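Local coordinates for dimethylsulfoniopropionate lyase (Roseovarius nubinhibens, PDB 4B29), which probably cleaves dimethylsulfoniopropionate, releasing dimethyl sulfide, with a zinc-binding site in a cupin barrel, at residues A[75-89]-A[154-166]. Residues are numbered along the deposited sequence; the frame is centred on the assembly and turned at random.
Sequences PGHASDQSQPLRDAL and ELYSVVSGRALFH. With ZN (zinc ion), chain J; PO4 (phosphate ion), chain B; EDO (1,2-ethanediol), chain F.
S160, V159 and G161 meet segment 75-89, its loop and the helix that follows, at the corner at S160 between two strands of the cupin barrel, a worked example of a bend held by hydroxyls and backbone groups. The S160 hydroxyl donates to P75 O at 2.7 Å, arriving from above the carbonyl plane. Its chi1 of 54° sets OG between its own N and carbonyl carbon, and R86 CG lies 3.4 Å from that OG. One residue on, G161 N donates to H77 O (2.9 Å). A third bond runs the other way: S82 OG gives its proton to V159 O over 2.6 Å, almost in line with the carbonyl. Beside these polar links V159 supplies the apolar part. Its CG1 rests on the R86 backbone, 3.6 Å from R86 N, while CG2 meets L85 CD2 at 3.7 Å, the two side chains crossing near a right angle; L89 approaches V159 tip to tip.

The second shell fixes these groups. R86 bends at chi3 (65°), which carries its guanidinium back to G76 O; NH1 donates there in the guanidinium plane, and A78 CB lies over the rim of one face. NE and NH2 both donate to D87 OD1 in a side-on salt bridge, which fixes how the guanidinium is turned. S79 OG accepts from S82 N in an ST motif. G76 and G161 pass with CA atoms 4.0 Å apart, and both have backbone angles suited to glycine.

Toward the start of the same strand, E154 joins H150 and H189 on the zinc, and Y156 OH donates to a phosphate ion, probably from the crystallisation liquor. V159 and S160 form a classic bulge opposite L199 of strand 198-205. Helix 83-89 crosses strand 154-159 at -86°, and L31 and W38 of helix 24-41 pack against its L85.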
loop_
_atom_site.group_PDB
_atom_site.type_symbol
_atom_site.label_atom_id
_atom_site.label_comp_id
_atom_site.label_asym_id
_atom_site.label_seq_id
_atom_site.Cartn_x
_atom_site.Cartn_y
_atom_site.Cartn_z
ATOM N N PRO A 75 -1.350 6.583 12.607
ATOM C CA PRO A 75 -1.772 5.898 11.349
ATOM C C PRO A 75 -2.498 6.842 10.387
ATOM O O PRO A 75 -2.644 6.528 9.199
ATOM C CB PRO A 75 -2.731 4.817 11.844
ATOM C CG PRO A 75 -3.319 5.416 13.150
ATOM C CD PRO A 75 -2.155 6.122 13.758
ATOM N N GLY A 76 -2.914 8.017 10.872
ATOM C CA GLY A 76 -3.635 8.944 9.973
ATOM C C GLY A 76 -5.102 8.961 10.269
ATOM O O GLY A 76 -5.692 7.968 10.739
ATOM N N HIS A 77 -5.729 10.108 10.018
ATOM C CA HIS A 77 -7.189 10.213 10.125
ATOM C C HIS A 77 -7.921 9.233 9.194
ATOM O O HIS A 77 -7.586 9.151 8.020
ATOM C CB HIS A 77 -7.644 11.662 9.759
ATOM C CG HIS A 77 -9.134 11.834 9.641
ATOM N ND1 HIS A 77 -9.970 11.913 10.743
ATOM C CD2 HIS A 77 -9.940 11.967 8.552
ATOM C CE1 HIS A 77 -11.223 12.058 10.340
ATOM N NE2 HIS A 77 -11.233 12.106 9.015
ATOM N N ALA A 78 -8.914 8.527 9.722
ATOM C CA ALA A 78 -9.783 7.655 8.932
ATOM C C ALA A 78 -11.173 8.223 8.757
ATOM O O ALA A 78 -11.701 8.961 9.636
ATOM C CB ALA A 78 -9.857 6.227 9.595
ATOM N N SER A 79 -11.834 7.869 7.668
ATOM C CA SER A 79 -13.267 8.113 7.581
ATOM C C SER A 79 -13.982 7.015 8.364
ATOM O O SER A 79 -13.346 6.032 8.757
ATOM C CB SER A 79 -13.737 8.055 6.137
ATOM O OG SER A 79 -13.501 6.716 5.630
ATOM N N ASP A 80 -15.290 7.162 8.589
ATOM C CA ASP A 80 -16.021 6.092 9.265
ATOM C C ASP A 80 -15.929 4.804 8.413
ATOM O O ASP A 80 -15.850 3.696 8.957
ATOM C CB ASP A 80 -17.485 6.497 9.456
ATOM C CG ASP A 80 -17.657 7.589 10.529
ATOM O OD1 ASP A 80 -16.683 7.937 11.260
ATOM O OD2 ASP A 80 -18.794 8.092 10.627
ATOM N N GLN A 81 -15.918 4.970 7.088
ATOM C CA GLN A 81 -15.827 3.822 6.173
ATOM C C GLN A 81 -14.461 3.154 6.185
ATOM O O GLN A 81 -14.372 1.933 5.976
ATOM C CB GLN A 81 -16.205 4.240 4.762
ATOM C CG GLN A 81 -17.718 4.401 4.638
ATOM C CD GLN A 81 -18.078 5.337 3.513
ATOM O OE1 GLN A 81 -17.287 5.528 2.561
ATOM N NE2 GLN A 81 -19.275 5.989 3.630
ATOM N N SER A 82 -13.408 3.912 6.427
ATOM C CA SER A 82 -12.038 3.356 6.314
ATOM C C SER A 82 -11.451 2.965 7.673
ATOM O O SER A 82 -10.382 2.350 7.744
ATOM C CB SER A 82 -11.132 4.369 5.605
ATOM O OG SER A 82 -10.588 5.351 6.488
ATOM N N GLN A 83 -12.137 3.351 8.755
ATOM C CA GLN A 83 -11.603 3.044 10.096
ATOM C C GLN A 83 -11.384 1.533 10.361
ATOM O O GLN A 83 -10.350 1.182 10.912
ATOM C CB GLN A 83 -12.486 3.708 11.189
ATOM C CG GLN A 83 -12.223 3.175 12.626
ATOM C CD GLN A 83 -13.131 1.924 12.972
ATOM O OE1 GLN A 83 -14.336 1.914 12.669
ATOM N NE2 GLN A 83 -12.539 0.877 13.591
ATOM N N PRO A 84 -12.314 0.672 9.958
ATOM C CA PRO A 84 -12.082 -0.780 10.229
ATOM C C PRO A 84 -10.793 -1.273 9.565
ATOM O O PRO A 84 -9.989 -1.984 10.207
ATOM C CB PRO A 84 -13.344 -1.461 9.666
ATOM C CG PRO A 84 -14.426 -0.379 9.900
ATOM C CD PRO A 84 -13.688 0.912 9.510
ATOM N N LEU A 85 -10.575 -0.853 8.310
ATOM C CA LEU A 85 -9.340 -1.268 7.590
ATOM C C LEU A 85 -8.116 -0.648 8.200
ATOM O O LEU A 85 -7.111 -1.305 8.380
ATOM C CB LEU A 85 -9.458 -0.902 6.103
ATOM C CG LEU A 85 -8.235 -1.314 5.269
ATOM C CD1 LEU A 85 -7.818 -2.792 5.365
ATOM C CD2 LEU A 85 -8.527 -0.931 3.784
ATOM N N ARG A 86 -8.174 0.656 8.553
ATOM C CA ARG A 86 -7.016 1.266 9.166
ATOM C C ARG A 86 -6.647 0.503 10.465
ATOM O O ARG A 86 -5.479 0.233 10.725
ATOM C CB ARG A 86 -7.288 2.747 9.561
ATOM C CG ARG A 86 -6.050 3.393 10.145
ATOM C CD ARG A 86 -6.445 4.727 10.868
ATOM N NE ARG A 86 -7.304 4.436 12.008
ATOM C CZ ARG A 86 -7.810 5.391 12.802
ATOM N NH1 ARG A 86 -7.553 6.660 12.529
ATOM N NH2 ARG A 86 -8.589 5.086 13.845
ATOM N N ASP A 87 -7.656 0.258 11.301
ATOM C CA ASP A 87 -7.372 -0.391 12.612
ATOM C C ASP A 87 -6.879 -1.818 12.409
ATOM O O ASP A 87 -5.986 -2.293 13.162
ATOM C CB ASP A 87 -8.616 -0.338 13.512
ATOM C CG ASP A 87 -8.959 1.101 13.945
ATOM O OD1 ASP A 87 -8.178 2.053 13.636
ATOM O OD2 ASP A 87 -10.018 1.247 14.610
ATOM N N ALA A 88 -7.413 -2.489 11.386
ATOM C CA ALA A 88 -6.915 -3.849 11.068
ATOM C C ALA A 88 -5.456 -3.823 10.631
ATOM O O ALA A 88 -4.687 -4.740 10.946
ATOM C CB ALA A 88 -7.792 -4.504 10.017
ATOM N N LEU A 89 -5.048 -2.768 9.896
ATOM C CA LEU A 89 -3.693 -2.645 9.444
ATOM C C LEU A 89 -2.771 -2.375 10.621
ATOM O O LEU A 89 -1.682 -2.923 10.696
ATOM C CB LEU A 89 -3.568 -1.521 8.389
ATOM C CG LEU A 89 -4.131 -2.003 7.039
ATOM C CD1 LEU A 89 -4.411 -0.775 6.089
ATOM C CD2 LEU A 89 -3.076 -2.923 6.360
ATOM N N GLU A 154 -1.293 -0.078 -11.689
ATOM C CA GLU A 154 -1.521 -0.081 -10.247
ATOM C C GLU A 154 -2.711 0.821 -9.983
ATOM O O GLU A 154 -2.953 1.774 -10.720
ATOM C CB GLU A 154 -0.234 0.494 -9.659
ATOM C CG GLU A 154 -0.290 1.178 -8.443
ATOM C CD GLU A 154 1.091 1.532 -7.948
ATOM O OE1 GLU A 154 1.718 2.495 -8.432
ATOM O OE2 GLU A 154 1.534 0.911 -6.992
ATOM N N LEU A 155 -3.474 0.495 -8.951
ATOM C CA LEU A 155 -4.638 1.326 -8.536
ATOM C C LEU A 155 -4.450 1.583 -7.045
ATOM O O LEU A 155 -4.596 0.669 -6.214
ATOM C CB LEU A 155 -5.952 0.590 -8.814
ATOM C CG LEU A 155 -7.215 1.386 -8.408
ATOM C CD1 LEU A 155 -7.308 2.740 -9.149
ATOM C CD2 LEU A 155 -8.463 0.532 -8.667
ATOM N N TYR A 156 -4.095 2.829 -6.701
ATOM C CA TYR A 156 -3.974 3.206 -5.301
ATOM C C TYR A 156 -5.348 3.454 -4.681
ATOM O O TYR A 156 -6.274 3.921 -5.346
ATOM C CB TYR A 156 -3.233 4.580 -5.198
ATOM C CG TYR A 156 -1.809 4.448 -4.805
ATOM C CD1 TYR A 156 -0.845 4.089 -5.774
ATOM C CD2 TYR A 156 -1.394 4.627 -3.498
ATOM C CE1 TYR A 156 0.523 3.985 -5.410
ATOM C CE2 TYR A 156 -0.071 4.522 -3.131
ATOM C CZ TYR A 156 0.879 4.152 -4.081
ATOM O OH TYR A 156 2.196 4.067 -3.709
ATOM N N SER A 157 -5.456 3.151 -3.370
ATOM C CA SER A 157 -6.536 3.742 -2.537
ATOM C C SER A 157 -5.863 4.300 -1.307
ATOM O O SER A 157 -4.815 3.804 -0.861
ATOM C CB SER A 157 -7.653 2.735 -2.146
ATOM O OG SER A 157 -7.173 1.781 -1.179
ATOM N N VAL A 158 -6.495 5.345 -0.747
ATOM C CA VAL A 158 -6.035 5.857 0.531
ATOM C C VAL A 158 -6.879 5.264 1.678
ATOM O O VAL A 158 -8.108 5.310 1.634
ATOM C CB VAL A 158 -6.203 7.399 0.541
ATOM C CG1 VAL A 158 -5.632 7.962 1.915
ATOM C CG2 VAL A 158 -5.379 7.957 -0.629
ATOM N N VAL A 159 -6.192 4.739 2.700
ATOM C CA VAL A 159 -6.924 4.171 3.837
ATOM C C VAL A 159 -7.057 5.235 4.909
ATOM O O VAL A 159 -8.167 5.396 5.457
ATOM C CB VAL A 159 -6.187 2.948 4.439
ATOM C CG1 VAL A 159 -7.001 2.356 5.625
ATOM C CG2 VAL A 159 -6.073 1.859 3.312
ATOM N N SER A 160 -5.957 5.897 5.185
ATOM C CA SER A 160 -6.024 6.952 6.240
ATOM C C SER A 160 -4.950 7.972 5.971
ATOM O O SER A 160 -3.968 7.740 5.213
ATOM C CB SER A 160 -5.905 6.297 7.650
ATOM O OG SER A 160 -4.740 5.488 7.762
ATOM N N GLY A 161 -5.104 9.156 6.559
ATOM C CA GLY A 161 -4.128 10.212 6.263
ATOM C C GLY A 161 -4.484 10.870 4.928
ATOM O O GLY A 161 -5.650 10.852 4.496
ATOM N N ARG A 162 -3.478 11.455 4.291
ATOM C CA ARG A 162 -3.683 12.161 3.001
ATOM C C ARG A 162 -2.334 12.499 2.418
ATOM O O ARG A 162 -1.308 12.585 3.132
ATOM C CB ARG A 162 -4.546 13.426 3.207
ATOM C CG ARG A 162 -3.833 14.490 3.930
ATOM C CD ARG A 162 -4.838 15.683 4.270
ATOM N NE ARG A 162 -5.333 16.580 3.234
ATOM C CZ ARG A 162 -4.720 17.714 2.828
ATOM N NH1 ARG A 162 -3.523 18.052 3.285
ATOM N NH2 ARG A 162 -5.296 18.530 1.947
ATOM N N ALA A 163 -2.284 12.626 1.089
ATOM C CA ALA A 163 -1.043 13.005 0.452
ATOM C C ALA A 163 -1.294 13.570 -0.932
ATOM O O ALA A 163 -2.368 13.372 -1.487
ATOM C CB ALA A 163 -0.058 11.755 0.339
ATOM N N LEU A 164 -0.260 14.219 -1.473
ATOM C CA LEU A 164 -0.319 14.798 -2.812
ATOM C C LEU A 164 0.310 13.822 -3.789
ATOM O O LEU A 164 1.495 13.494 -3.638
ATOM C CB LEU A 164 0.432 16.146 -2.810
ATOM C CG LEU A 164 0.349 16.889 -4.136
ATOM C CD1 LEU A 164 -1.097 17.277 -4.461
ATOM C CD2 LEU A 164 1.324 18.138 -4.010
ATOM N N PHE A 165 -0.493 13.408 -4.781
ATOM C CA PHE A 165 -0.086 12.413 -5.789
ATOM C C PHE A 165 0.246 13.044 -7.120
ATOM O O PHE A 165 -0.562 13.811 -7.660
ATOM C CB PHE A 165 -1.210 11.402 -5.976
ATOM C CG PHE A 165 -1.270 10.389 -4.866
ATOM C CD1 PHE A 165 -1.806 10.714 -3.587
ATOM C CD2 PHE A 165 -0.700 9.119 -5.080
ATOM C CE1 PHE A 165 -1.848 9.773 -2.545
ATOM C CE2 PHE A 165 -0.752 8.137 -4.041
ATOM C CZ PHE A 165 -1.320 8.459 -2.797
ATOM N N HIS A 166 1.446 12.715 -7.624
ATOM C CA HIS A 166 1.975 13.210 -8.890
ATOM C C HIS A 166 2.000 12.082 -9.913
ATOM O O HIS A 166 2.311 10.922 -9.541
ATOM C CB HIS A 166 3.432 13.664 -8.710
ATOM C CG HIS A 166 3.628 14.638 -7.584
ATOM N ND1 HIS A 166 3.268 15.973 -7.697
ATOM C CD2 HIS A 166 4.145 14.481 -6.343
ATOM C CE1 HIS A 166 3.552 16.594 -6.556
ATOM N NE2 HIS A 166 4.097 15.716 -5.723
HETATM ZN ZN ZN J . 3.701 2.544 -8.470
HETATM P P PO4 B . 4.500 2.347 -5.641
HETATM O O1 PO4 B . 5.687 2.184 -4.739
HETATM O O2 PO4 B . 3.415 1.365 -5.157
HETATM O O3 PO4 B . 3.950 3.767 -5.640
HETATM O O4 PO4 B . 4.823 2.018 -7.062
HETATM C C1 EDO F . 1.684 0.759 -2.011
HETATM O O1 EDO F . 1.519 2.111 -1.575
HETATM C C2 EDO F . 3.114 0.391 -1.723
HETATM O O2 EDO F . 3.276 -0.860 -2.362
#